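PDB 2NZJ: GTP-binding protein REM 1, which binds GDP with magnesium and, as a Ras-family small G protein related to Rad and Gem, probably cycles between GTP- and GDP-bound states in signalling. Local coordinates for residues A[144-149]-A[153-158]; A[48-53]-A[166-171]; A[73-78]-A[101-106]. All blocks are in the same frame, centred on the assembly; numbering follows the deposited sequence.

Contact 1: residues A[144-149]-A[153-158]; sequences KFIETS and QHNVAE. With GDP (guanosine-5'-diphosphate), chain G.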
ATOM      1  N   LYS A 144      -2.619  -3.278   9.550  1.00 33.39           N
ATOM      2  CA  LYS A 144      -2.940  -1.875   9.817  1.00 33.01           C
ATOM      3  C   LYS A 144      -3.867  -1.333   8.750  1.00 32.42           C
ATOM      4  O   LYS A 144      -3.944  -1.889   7.653  1.00 32.21           O
ATOM      5  CB  LYS A 144      -1.659  -1.045   9.964  1.00 33.50           C
ATOM      6  CG  LYS A 144      -0.796  -1.466  11.191  1.00 34.47           C
ATOM      7  CD  LYS A 144      -1.362  -0.903  12.502  1.00 34.55           C
ATOM      8  CE  LYS A 144      -0.872  -1.661  13.737  1.00 35.54           C
ATOM      9  N   PHE A 145      -4.583  -0.257   9.084  1.00 31.92           N
ATOM     10  CA  PHE A 145      -5.660   0.268   8.221  1.00 31.55           C
ATOM     11  C   PHE A 145      -5.678   1.791   8.128  1.00 31.27           C
ATOM     12  O   PHE A 145      -5.595   2.483   9.126  1.00 31.48           O
ATOM     13  CB  PHE A 145      -7.022  -0.197   8.741  1.00 31.34           C
ATOM     14  CG  PHE A 145      -8.203   0.393   7.997  1.00 31.36           C
ATOM     15  CD1 PHE A 145      -8.526  -0.049   6.720  1.00 31.64           C
ATOM     16  CD2 PHE A 145      -8.980   1.386   8.569  1.00 30.47           C
ATOM     17  CE1 PHE A 145      -9.595   0.472   6.034  1.00 31.48           C
ATOM     18  CE2 PHE A 145     -10.050   1.921   7.893  1.00 30.81           C
ATOM     19  CZ  PHE A 145     -10.371   1.457   6.623  1.00 32.21           C
ATOM     20  N   ILE A 146      -5.842   2.308   6.923  1.00 31.14           N
ATOM     21  CA  ILE A 146      -6.003   3.727   6.742  1.00 31.04           C
ATOM     22  C   ILE A 146      -6.843   3.969   5.491  1.00 31.14           C
ATOM     23  O   ILE A 146      -6.878   3.141   4.592  1.00 31.68           O
ATOM     24  CB  ILE A 146      -4.638   4.387   6.610  1.00 31.43           C
ATOM     25  CG1 ILE A 146      -4.753   5.905   6.751  1.00 31.07           C
ATOM     26  CG2 ILE A 146      -3.949   3.950   5.288  1.00 30.88           C
ATOM     27  CD1 ILE A 146      -3.447   6.584   7.081  1.00 29.52           C
ATOM     28  N   GLU A 147      -7.547   5.088   5.467  1.00 31.31           N
ATOM     29  CA  GLU A 147      -8.253   5.563   4.279  1.00 31.12           C
ATOM     30  C   GLU A 147      -7.545   6.795   3.724  1.00 30.63           C
ATOM     31  O   GLU A 147      -7.157   7.716   4.478  1.00 29.64           O
ATOM     32  CB  GLU A 147      -9.690   5.910   4.617  1.00 31.36           C
ATOM     33  CG  GLU A 147     -10.456   4.676   5.016  1.00 34.82           C
ATOM     34  CD  GLU A 147     -11.943   4.894   5.143  1.00 36.74           C
ATOM     35  OE1 GLU A 147     -12.380   5.965   5.615  1.00 40.46           O
ATOM     36  OE2 GLU A 147     -12.666   3.963   4.784  1.00 36.70           O
ATOM     37  N   THR A 148      -7.374   6.799   2.403  1.00 29.84           N
ATOM     38  CA  THR A 148      -6.681   7.870   1.734  1.00 29.57           C
ATOM     39  C   THR A 148      -7.520   8.411   0.590  1.00 29.46           C
ATOM     40  O   THR A 148      -8.557   7.826   0.224  1.00 28.71           O
ATOM     41  CB  THR A 148      -5.348   7.378   1.181  1.00 29.97           C
ATOM     42  OG1 THR A 148      -5.570   6.429   0.123  1.00 29.95           O
ATOM     43  CG2 THR A 148      -4.522   6.736   2.288  1.00 31.03           C
ATOM     44  N   SER A 149      -7.065   9.541   0.049  1.00 29.34           N
ATOM     45  CA  SER A 149      -7.507  10.034  -1.247  1.00 29.69           C
ATOM     46  C   SER A 149      -6.294  10.611  -1.973  1.00 30.12           C
ATOM     47  O   SER A 149      -5.657  11.535  -1.482  1.00 30.23           O
ATOM     48  CB  SER A 149      -8.610  11.088  -1.112  1.00 29.55           C
ATOM     49  OG  SER A 149      -8.864  11.741  -2.348  1.00 29.46           O
ATOM     50  N   GLN A 153      -5.127  14.477  -1.947  1.00 33.37           N
ATOM     51  CA  GLN A 153      -3.833  14.333  -1.251  1.00 33.27           C
ATOM     52  C   GLN A 153      -4.043  14.225   0.262  1.00 32.69           C
ATOM     53  O   GLN A 153      -3.474  14.949   1.039  1.00 32.68           O
ATOM     54  CB  GLN A 153      -2.859  15.446  -1.667  1.00 32.94           C
ATOM     55  CG  GLN A 153      -2.621  15.413  -3.209  1.00 34.45           C
ATOM     56  CD  GLN A 153      -1.697  16.524  -3.766  1.00 34.20           C
ATOM     57  OE1 GLN A 153      -0.483  16.463  -3.622  1.00 34.74           O
ATOM     58  NE2 GLN A 153      -2.287  17.504  -4.451  1.00 35.17           N
ATOM     59  N   HIS A 154      -4.905  13.294   0.650  1.00 32.40           N
ATOM     60  CA  HIS A 154      -5.245  13.100   2.040  1.00 31.98           C
ATOM     61  C   HIS A 154      -4.754  11.734   2.504  1.00 31.56           C
ATOM     62  O   HIS A 154      -5.059  10.719   1.882  1.00 31.90           O
ATOM     63  CB  HIS A 154      -6.744  13.229   2.204  1.00 32.00           C
ATOM     64  CG  HIS A 154      -7.232  12.841   3.551  1.00 32.61           C
ATOM     65  ND1 HIS A 154      -8.070  11.763   3.749  1.00 34.87           N
ATOM     66  CD2 HIS A 154      -6.985  13.361   4.772  1.00 32.31           C
ATOM     67  CE1 HIS A 154      -8.337  11.652   5.039  1.00 33.46           C
ATOM     68  NE2 HIS A 154      -7.687  12.605   5.681  1.00 32.62           N
ATOM     69  N   ASN A 155      -3.978  11.736   3.589  1.00 31.10           N
ATOM     70  CA  ASN A 155      -3.422  10.542   4.234  1.00 30.70           C
ATOM     71  C   ASN A 155      -2.419   9.771   3.394  1.00 30.99           C
ATOM     72  O   ASN A 155      -2.082   8.624   3.731  1.00 31.28           O
ATOM     73  CB  ASN A 155      -4.534   9.605   4.742  1.00 30.58           C
ATOM     74  CG  ASN A 155      -4.950   9.899   6.173  1.00 30.39           C
ATOM     75  OD1 ASN A 155      -4.266  10.611   6.881  1.00 32.53           O
ATOM     76  ND2 ASN A 155      -6.059   9.317   6.612  1.00 29.29           N
ATOM     77  N   VAL A 156      -1.921  10.376   2.319  1.00 30.69           N
ATOM     78  CA  VAL A 156      -0.956   9.693   1.469  1.00 31.00           C
ATOM     79  C   VAL A 156       0.416   9.716   2.092  1.00 31.03           C
ATOM     80  O   VAL A 156       1.038   8.669   2.243  1.00 31.39           O
ATOM     81  CB  VAL A 156      -0.919  10.274   0.055  1.00 31.02           C
ATOM     82  CG1 VAL A 156       0.145   9.574  -0.784  1.00 30.30           C
ATOM     83  CG2 VAL A 156      -2.311  10.094  -0.598  1.00 31.70           C
ATOM     84  N   ALA A 157       0.888  10.904   2.472  1.00 30.70           N
ATOM     85  CA  ALA A 157       2.124  11.003   3.233  1.00 30.28           C
ATOM     86  C   ALA A 157       2.019  10.125   4.497  1.00 30.14           C
ATOM     87  O   ALA A 157       2.930   9.366   4.816  1.00 30.36           O
ATOM     88  CB  ALA A 157       2.434  12.432   3.592  1.00 30.34           C
ATOM     89  N   GLU A 158       0.891  10.191   5.175  1.00 29.45           N
ATOM     90  CA  GLU A 158       0.700   9.427   6.393  1.00 29.73           C
ATOM     91  C   GLU A 158       0.736   7.889   6.134  1.00 29.51           C
ATOM     92  O   GLU A 158       1.208   7.119   6.978  1.00 28.77           O
ATOM     93  CB  GLU A 158      -0.588   9.882   7.100  1.00 29.87           C
ATOM     94  CG  GLU A 158      -0.586  11.383   7.587  1.00 31.45           C
ATOM     95  CD  GLU A 158      -0.749  12.499   6.461  1.00 33.89           C
ATOM     96  OE1 GLU A 158      -0.814  12.210   5.237  1.00 31.79           O
ATOM     97  OE2 GLU A 158      -0.779  13.703   6.821  1.00 35.91           O
TER
HETATM   98  PB  GDP G1001      -4.494   1.759 -10.547  1.00 32.47           P
HETATM   99  O1B GDP G1001      -4.827   1.043  -9.264  1.00 32.09           O
HETATM  100  O2B GDP G1001      -3.049   2.093 -10.690  1.00 29.89           O
HETATM  101  O3B GDP G1001      -4.935   0.830 -11.665  1.00 35.38           O
HETATM  102  O3A GDP G1001      -5.401   3.058 -10.490  1.00 33.98           O
HETATM  103  PA  GDP G1001      -4.892   4.443 -11.089  1.00 35.16           P
HETATM  104  O1A GDP G1001      -4.391   4.219 -12.486  1.00 35.30           O
HETATM  105  O2A GDP G1001      -3.867   5.100 -10.220  1.00 34.45           O
HETATM  106  O5' GDP G1001      -6.232   5.316 -11.001  1.00 34.03           O
HETATM  107  C5' GDP G1001      -7.460   4.871 -11.581  1.00 34.28           C
HETATM  108  C4' GDP G1001      -8.393   6.076 -11.719  1.00 37.03           C
HETATM  109  O4' GDP G1001      -8.945   6.443 -10.422  1.00 36.56           O
HETATM  110  C3' GDP G1001      -7.665   7.323 -12.261  1.00 37.76           C
HETATM  111  O3' GDP G1001      -8.445   8.025 -13.247  1.00 41.47           O
HETATM  112  C2' GDP G1001      -7.489   8.204 -11.034  1.00 37.59           C
HETATM  113  O2' GDP G1001      -7.529   9.596 -11.332  1.00 40.17           O
HETATM  114  C1' GDP G1001      -8.626   7.798 -10.109  1.00 36.34           C
HETATM  115  N9  GDP G1001      -8.231   7.877  -8.691  1.00 36.66           N
HETATM  116  C8  GDP G1001      -7.134   7.354  -8.088  1.00 37.19           C
HETATM  117  N7  GDP G1001      -7.129   7.611  -6.753  1.00 35.78           N
HETATM  118  C5  GDP G1001      -8.237   8.299  -6.505  1.00 35.79           C
HETATM  119  C6  GDP G1001      -8.842   8.909  -5.323  1.00 36.86           C
HETATM  120  O6  GDP G1001      -8.250   8.803  -4.228  1.00 36.67           O
HETATM  121  N1  GDP G1001     -10.017   9.550  -5.481  1.00 36.72           N
HETATM  122  C2  GDP G1001     -10.632   9.669  -6.677  1.00 36.67           C
HETATM  123  N2  GDP G1001     -11.817  10.320  -6.814  1.00 36.34           N
HETATM  124  N3  GDP G1001     -10.110   9.145  -7.803  1.00 37.24           N
HETATM  125  C4  GDP G1001      -8.951   8.470  -7.767  1.00 36.60           C
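N155 reaches across to the backbone and side chains of 144-149. CB of N155 lies 3.2 Å from the carbonyl O of E147 and 3.8 Å from CG2 of T148. CG of N155 is 3.8 Å from CD1 of I146, and OD1 stays near that same methyl, the two side chains passing at a slant. At the tip, ND2 of N155 donates to the carbonyl O of E147 at 2.9 Å, the acceptor lying in the amide plane and the donor nearly on the C=O axis (166°). That bond fixes the rotation of the amide. S149 N donates to H154 O at 3.0 Å and H154 N returns to S149 O at 2.9 Å, an isolated antiparallel bridge; with Q153 also opposite S149, the geometry fits a G1 beta bulge. In the Ras-like fold this is where the last strand, 144-147, passes through a nucleotide-binding loop into helix 156-171. S149 belongs to the GDP pocket, its CA 3.3 Å from O6 of GDP, while its OG is bonded to D122, whose other carboxylate oxygen holds GDP. T148 directs OG1 to N119; its CG2, beside the backbone N and anti to the carbonyl carbon, turns to N155 O at 3.4 Å.

Contact 2: residues A[48-53]-A[166-171]; sequences DGEDTT and QLRLRR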
ATOM      1  N   ASP A  48      10.254  10.696  12.188  1.00 13.51           N
ATOM      2  CA  ASP A  48      10.765  10.750  13.571  1.00 13.92           C
ATOM      3  C   ASP A  48      12.269  11.077  13.591  1.00 14.08           C
ATOM      4  O   ASP A  48      13.065  10.420  14.277  1.00 13.99           O
ATOM      5  CB  ASP A  48      10.472   9.432  14.301  1.00 14.27           C
ATOM      6  CG  ASP A  48       8.983   9.056  14.265  1.00 15.40           C
ATOM      7  OD1 ASP A  48       8.133   9.908  14.588  1.00 17.55           O
ATOM      8  OD2 ASP A  48       8.662   7.906  13.921  1.00 16.35           O
ATOM      9  N   GLY A  49      12.649  12.081  12.801  1.00 14.22           N
ATOM     10  CA  GLY A  49      14.027  12.588  12.766  1.00 14.18           C
ATOM     11  C   GLY A  49      15.072  11.711  12.098  1.00 14.37           C
ATOM     12  O   GLY A  49      16.257  12.000  12.201  1.00 14.26           O
ATOM     13  N   GLU A  50      14.627  10.667  11.389  1.00 14.62           N
ATOM     14  CA  GLU A  50      15.498   9.607  10.848  1.00 14.82           C
ATOM     15  C   GLU A  50      15.135   9.312   9.391  1.00 14.19           C
ATOM     16  O   GLU A  50      13.967   9.182   9.047  1.00 14.31           O
ATOM     17  CB  GLU A  50      15.335   8.339  11.712  1.00 14.87           C
ATOM     18  CG  GLU A  50      16.001   7.043  11.209  1.00 16.13           C
ATOM     19  CD  GLU A  50      15.639   5.786  12.055  1.00 16.89           C
ATOM     20  OE1 GLU A  50      15.133   5.918  13.200  1.00 18.24           O
ATOM     21  OE2 GLU A  50      15.874   4.652  11.567  1.00 19.07           O
ATOM     22  N   ASP A  51      16.131   9.190   8.530  1.00 13.91           N
ATOM     23  CA  ASP A  51      15.881   8.962   7.105  1.00 13.66           C
ATOM     24  C   ASP A  51      15.747   7.479   6.792  1.00 12.96           C
ATOM     25  O   ASP A  51      16.411   6.663   7.398  1.00 12.83           O
ATOM     26  CB  ASP A  51      17.004   9.571   6.253  1.00 13.82           C
ATOM     27  CG  ASP A  51      16.855  11.082   6.062  1.00 14.98           C
ATOM     28  OD1 ASP A  51      17.651  11.641   5.291  1.00 16.61           O
ATOM     29  OD2 ASP A  51      15.945  11.714   6.648  1.00 16.88           O
ATOM     30  N   THR A  52      14.868   7.152   5.849  1.00 12.45           N
ATOM     31  CA  THR A  52      14.678   5.786   5.379  1.00 11.95           C
ATOM     32  C   THR A  52      14.210   5.827   3.939  1.00 11.50           C
ATOM     33  O   THR A  52      13.344   6.625   3.608  1.00 11.77           O
ATOM     34  CB  THR A  52      13.628   5.073   6.205  1.00 12.24           C
ATOM     35  OG1 THR A  52      14.153   4.818   7.522  1.00 12.35           O
ATOM     36  CG2 THR A  52      13.208   3.771   5.510  1.00 11.65           C
ATOM     37  N   THR A  53      14.791   4.987   3.094  1.00 10.99           N
ATOM     38  CA  THR A  53      14.420   4.912   1.697  1.00 10.83           C
ATOM     39  C   THR A  53      13.423   3.785   1.492  1.00 11.00           C
ATOM     40  O   THR A  53      13.608   2.657   1.991  1.00 11.20           O
ATOM     41  CB  THR A  53      15.634   4.647   0.799  1.00 10.86           C
ATOM     42  OG1 THR A  53      16.672   5.570   1.124  1.00 12.29           O
ATOM     43  CG2 THR A  53      15.293   4.780  -0.676  1.00  9.32           C
ATOM     44  N   GLN A 166       6.196   1.041  10.841  1.00 28.63           N
ATOM     45  CA  GLN A 166       5.931  -0.376  11.033  1.00 28.76           C
ATOM     46  C   GLN A 166       7.149  -1.240  10.703  1.00 29.06           C
ATOM     47  O   GLN A 166       7.434  -2.234  11.385  1.00 29.29           O
ATOM     48  CB  GLN A 166       4.770  -0.801  10.157  1.00 28.78           C
ATOM     49  CG  GLN A 166       3.466  -0.144  10.507  1.00 29.14           C
ATOM     50  CD  GLN A 166       3.055  -0.433  11.920  1.00 29.41           C
ATOM     51  OE1 GLN A 166       3.154  -1.577  12.369  1.00 31.05           O
ATOM     52  NE2 GLN A 166       2.626   0.598  12.648  1.00 26.51           N
ATOM     53  N   LEU A 167       7.866  -0.867   9.645  1.00 29.39           N
ATOM     54  CA  LEU A 167       9.094  -1.567   9.276  1.00 29.46           C
ATOM     55  C   LEU A 167      10.166  -1.447  10.372  1.00 29.70           C
ATOM     56  O   LEU A 167      10.912  -2.384  10.613  1.00 30.00           O
ATOM     57  CB  LEU A 167       9.639  -1.039   7.938  1.00 29.34           C
ATOM     58  CG  LEU A 167       8.871  -1.459   6.679  1.00 28.95           C
ATOM     59  CD1 LEU A 167       9.373  -0.725   5.440  1.00 25.36           C
ATOM     60  CD2 LEU A 167       8.925  -2.976   6.474  1.00 26.77           C
ATOM     61  N   ARG A 168      10.236  -0.290  11.022  1.00 30.22           N
ATOM     62  CA  ARG A 168      11.205  -0.057  12.090  1.00 30.43           C
ATOM     63  C   ARG A 168      10.877  -0.839  13.356  1.00 31.43           C
ATOM     64  O   ARG A 168      11.764  -1.139  14.151  1.00 31.15           O
ATOM     65  CB  ARG A 168      11.284   1.426  12.432  1.00 30.09           C
ATOM     66  CG  ARG A 168      11.964   2.274  11.388  1.00 28.55           C
ATOM     67  CD  ARG A 168      11.831   3.753  11.730  1.00 27.03           C
ATOM     68  NE  ARG A 168      12.496   4.593  10.740  1.00 27.62           N
ATOM     69  CZ  ARG A 168      12.514   5.918  10.748  1.00 27.00           C
ATOM     70  NH1 ARG A 168      11.900   6.582  11.712  1.00 28.69           N
ATOM     71  NH2 ARG A 168      13.158   6.580   9.799  1.00 25.95           N
ATOM     72  N   LEU A 169       9.607  -1.167  13.552  1.00 32.72           N
ATOM     73  CA  LEU A 169       9.223  -2.018  14.679  1.00 34.02           C
ATOM     74  C   LEU A 169       9.669  -3.472  14.462  1.00 34.84           C
ATOM     75  O   LEU A 169       9.919  -4.190  15.425  1.00 34.87           O
ATOM     76  CB  LEU A 169       7.712  -1.934  14.943  1.00 34.23           C
ATOM     77  CG  LEU A 169       7.261  -0.584  15.518  1.00 34.78           C
ATOM     78  CD1 LEU A 169       5.758  -0.424  15.420  1.00 35.17           C
ATOM     79  CD2 LEU A 169       7.741  -0.403  16.960  1.00 34.78           C
ATOM     80  N   ARG A 170       9.781  -3.900  13.205  1.00 35.83           N
ATOM     81  CA  ARG A 170      10.376  -5.205  12.903  1.00 36.61           C
ATOM     82  C   ARG A 170      11.790  -5.269  13.484  1.00 37.17           C
ATOM     83  O   ARG A 170      12.055  -6.067  14.377  1.00 37.13           O
ATOM     84  CB  ARG A 170      10.400  -5.468  11.389  1.00 36.55           C
ATOM     85  N   ARG A 171      12.670  -4.393  12.989  1.00 37.90           N
ATOM     86  CA  ARG A 171      14.090  -4.321  13.390  1.00 38.18           C
ATOM     87  C   ARG A 171      14.346  -4.207  14.902  1.00 38.68           C
ATOM     88  O   ARG A 171      15.349  -4.733  15.412  1.00 38.69           O
ATOM     89  CB  ARG A 171      14.758  -3.124  12.694  1.00 38.29           C
TER
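The R168 guanidinium carries the E50 carboxylate on one face, with CD of E50 over its centre and the two planes only 10° apart. At its edge, in plane, sit O of E50 and OG1 of T52. The stacked pair counts as a salt bridge by charge alone: OE2 of E50 is 3.5 Å from NE of R168 but well out of the guanidinium plane, and none of the arginine's N-H bonds is aimed at it. Across the two segments the directed bonds come from NH2 of R168, which donates to E50 O at 2.8 Å and to T52 OG1 at 3.0 Å. The threonine bond is the straighter, with an N-H...O angle of 166°; the more bent one reaches its carbonyl from above the carbonyl plane. The arginine chain, fully extended beyond CG, carries the group from the helix to the strand, and E50 comes from the opposite direction. NH1 adds a hydrogen bond to O of V47, so the turn is gripped before and after G49. D48 OD2 is 4.1 Å from R168 NH1, too far for a salt bridge, and pairs with R165 instead. The axes of strand 50-53 and helix segment 166-171 come within 11.5 Å at 99°, the C-terminal helix of a Ras-like domain meeting, through one arginine, the turn of the hairpin 40-47/50-57.

Contact 3: residues A[73-78]-A[101-106]; sequences SCLQGG and IQLRRT
L75 sets its CG beside its backbone N, opposite the carbonyl carbon (chi1 -62°), and L103 makes the same choice at -76°, with the second torsion extended in both. These torsions bring one methyl of each leucine into contact, the side chains crossing at about a right angle, and CD2 of L75 meets CD2 of L103 at 3.8 Å. The other branch of L75 goes to a different residue: CD1 of L75 rests 3.9 Å from CB of Q102, so the fork straddles consecutive positions of the helix. Further back, CB of L75 lies 4.1 Å from CG2 of T106, a looser apolar contact.

No hydrogen bond joins the two segments. T106 OG1 is 3.6 Å from L75 O, but its bond runs back to the carbonyl of L103, three residues earlier, T106 OG1 donating to L103 O at 2.6 Å from above that carbonyl plane. With its hydroxyl engaged there, T106 presents its methyl to L75.

Both leucines also touch L10 of strand 4-10, and L103 reaches Y81 and I83 of strand 80-86, which places the contact at the border of the hydrophobic layer between the central sheet and helix 90-105. Q102 and C74 both touch W60. The arrangement is plain packing in a Ras-like alpha/beta fold: the loop after helix 69-73 packs through apolar side chains against the C-terminal end of helix 90-105.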
ATOM      1  N   SER A  73       8.015 -14.007  -8.041  1.00 22.03           N
ATOM      2  CA  SER A  73       8.797 -13.542  -6.887  1.00 22.13           C
ATOM      3  C   SER A  73       8.083 -12.440  -6.084  1.00 22.21           C
ATOM      4  O   SER A  73       8.344 -12.266  -4.902  1.00 22.09           O
ATOM      5  CB  SER A  73      10.185 -13.064  -7.339  1.00 21.99           C
ATOM      6  N   CYS A  74       7.154 -11.742  -6.732  1.00 22.71           N
ATOM      7  CA  CYS A  74       6.487 -10.542  -6.190  1.00 22.40           C
ATOM      8  C   CYS A  74       5.935 -10.611  -4.769  1.00 21.80           C
ATOM      9  O   CYS A  74       6.077  -9.642  -4.000  1.00 21.71           O
ATOM     10  CB  CYS A  74       5.351 -10.130  -7.126  1.00 22.42           C
ATOM     11  SG  CYS A  74       4.107  -9.188  -6.314  1.00 25.00           S
ATOM     12  N   LEU A  75       5.275 -11.720  -4.438  1.00 21.11           N
ATOM     13  CA  LEU A  75       4.652 -11.884  -3.120  1.00 20.55           C
ATOM     14  C   LEU A  75       5.608 -12.485  -2.077  1.00 20.19           C
ATOM     15  O   LEU A  75       5.207 -12.731  -0.937  1.00 20.28           O
ATOM     16  CB  LEU A  75       3.402 -12.758  -3.213  1.00 20.46           C
ATOM     17  CG  LEU A  75       2.212 -12.315  -4.064  1.00 20.46           C
ATOM     18  CD1 LEU A  75       1.113 -13.351  -3.929  1.00 20.18           C
ATOM     19  CD2 LEU A  75       1.688 -10.931  -3.683  1.00 20.00           C
ATOM     20  N   GLN A  76       6.861 -12.709  -2.459  1.00 19.62           N
ATOM     21  CA  GLN A  76       7.885 -13.235  -1.544  1.00 19.40           C
ATOM     22  C   GLN A  76       9.015 -12.220  -1.240  1.00 18.98           C
ATOM     23  O   GLN A  76       9.711 -12.338  -0.227  1.00 18.89           O
ATOM     24  CB  GLN A  76       8.479 -14.533  -2.124  1.00 19.03           C
ATOM     25  N   GLY A  77       9.198 -11.226  -2.107  1.00 18.36           N
ATOM     26  CA  GLY A  77      10.319 -10.304  -1.970  1.00 18.00           C
ATOM     27  C   GLY A  77      10.042  -9.083  -1.103  1.00 17.56           C
ATOM     28  O   GLY A  77      10.977  -8.395  -0.696  1.00 17.90           O
ATOM     29  N   GLY A  78       8.785  -8.818  -0.772  1.00 16.64           N
ATOM     30  CA  GLY A  78       8.461  -7.521  -0.221  1.00 16.21           C
ATOM     31  C   GLY A  78       8.856  -7.387   1.243  1.00 15.70           C
ATOM     32  O   GLY A  78       8.729  -8.335   2.025  1.00 15.76           O
ATOM     33  N   ILE A 101      -4.869 -13.745   1.584  1.00 32.13           N
ATOM     34  CA  ILE A 101      -4.765 -15.174   1.581  1.00 31.76           C
ATOM     35  C   ILE A 101      -3.664 -15.592   0.644  1.00 32.38           C
ATOM     36  O   ILE A 101      -2.935 -16.531   0.953  1.00 32.69           O
ATOM     37  CB  ILE A 101      -6.093 -15.845   1.179  1.00 31.87           C
ATOM     38  CG1 ILE A 101      -7.145 -15.599   2.267  1.00 31.09           C
ATOM     39  CG2 ILE A 101      -5.889 -17.362   0.910  1.00 30.89           C
ATOM     40  CD1 ILE A 101      -8.331 -16.534   2.186  1.00 31.47           C
ATOM     41  N   GLN A 102      -3.527 -14.921  -0.500  1.00 32.85           N
ATOM     42  CA  GLN A 102      -2.431 -15.251  -1.410  1.00 33.27           C
ATOM     43  C   GLN A 102      -1.108 -15.040  -0.671  1.00 33.68           C
ATOM     44  O   GLN A 102      -0.247 -15.928  -0.662  1.00 33.63           O
ATOM     45  CB  GLN A 102      -2.478 -14.427  -2.704  1.00 33.35           C
ATOM     46  CG  GLN A 102      -3.242 -15.067  -3.881  1.00 33.45           C
ATOM     47  CD  GLN A 102      -3.376 -14.114  -5.077  1.00 33.93           C
ATOM     48  OE1 GLN A 102      -4.233 -13.215  -5.090  1.00 35.27           O
ATOM     49  NE2 GLN A 102      -2.529 -14.302  -6.073  1.00 33.36           N
ATOM     50  N   LEU A 103      -0.969 -13.877  -0.029  1.00 34.23           N
ATOM     51  CA  LEU A 103       0.227 -13.564   0.757  1.00 34.90           C
ATOM     52  C   LEU A 103       0.520 -14.611   1.838  1.00 36.12           C
ATOM     53  O   LEU A 103       1.675 -14.962   2.070  1.00 36.65           O
ATOM     54  CB  LEU A 103       0.094 -12.198   1.412  1.00 34.59           C
ATOM     55  CG  LEU A 103       0.280 -11.008   0.488  1.00 33.95           C
ATOM     56  CD1 LEU A 103      -0.184  -9.735   1.178  1.00 31.67           C
ATOM     57  CD2 LEU A 103       1.743 -10.938   0.090  1.00 32.73           C
ATOM     58  N   ARG A 104      -0.520 -15.106   2.498  1.00 37.18           N
ATOM     59  CA  ARG A 104      -0.351 -16.137   3.511  1.00 38.36           C
ATOM     60  C   ARG A 104       0.238 -17.420   2.910  1.00 38.39           C
ATOM     61  O   ARG A 104       1.267 -17.909   3.371  1.00 38.02           O
ATOM     62  CB  ARG A 104      -1.693 -16.436   4.198  1.00 38.55           C
ATOM     63  CG  ARG A 104      -1.559 -17.333   5.415  1.00 39.27           C
ATOM     64  CD  ARG A 104      -2.904 -17.784   5.990  1.00 40.09           C
ATOM     65  NE  ARG A 104      -3.982 -16.789   5.932  1.00 41.68           N
ATOM     66  CZ  ARG A 104      -4.023 -15.646   6.617  1.00 42.42           C
ATOM     67  NH1 ARG A 104      -3.015 -15.274   7.409  1.00 43.23           N
ATOM     68  NH2 ARG A 104      -5.079 -14.847   6.486  1.00 41.43           N
ATOM     69  N   ARG A 105      -0.419 -17.932   1.870  1.00 38.92           N
ATOM     70  CA  ARG A 105      -0.023 -19.168   1.189  1.00 39.36           C
ATOM     71  C   ARG A 105       1.452 -19.221   0.782  1.00 39.98           C
ATOM     72  O   ARG A 105       2.021 -20.305   0.671  1.00 40.16           O
ATOM     73  CB  ARG A 105      -0.896 -19.388  -0.052  1.00 39.24           C
ATOM     74  N   THR A 106       2.066 -18.063   0.539  1.00 41.01           N
ATOM     75  CA  THR A 106       3.512 -17.994   0.225  1.00 41.39           C
ATOM     76  C   THR A 106       4.379 -18.147   1.494  1.00 41.58           C
ATOM     77  O   THR A 106       4.606 -17.185   2.244  1.00 41.49           O
ATOM     78  CB  THR A 106       3.880 -16.669  -0.507  1.00 41.44           C
ATOM     79  OG1 THR A 106       3.309 -15.565   0.202  1.00 41.13           O
ATOM     80  CG2 THR A 106       3.358 -16.675  -1.950  1.00 41.07           C
TER

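In the fold
Contacts 1 and 2 share helix 156-171, contact 1 at its start and contact 2 at its end, with centres 18 Å apart; they touch where K144 CG lies 4.1 Å from Q166 CD. Both reach the same six-stranded sheet, contact 1 through edge strand 144-147 and contact 2 through strand 50-57, next to the other edge. Contact 3 stands about 23 Å from contact 1 and 22 Å from contact 2, centre to centre, and joins helix 90-105 to the loop between helix 69-73 and strand 80-86. Along the chain, contact 2 encloses both others, contact 3 closing before contact 1 opens. The last helix thus connects the guanine end of the nucleotide site to the hairpin of strands 40-47 and 50-57.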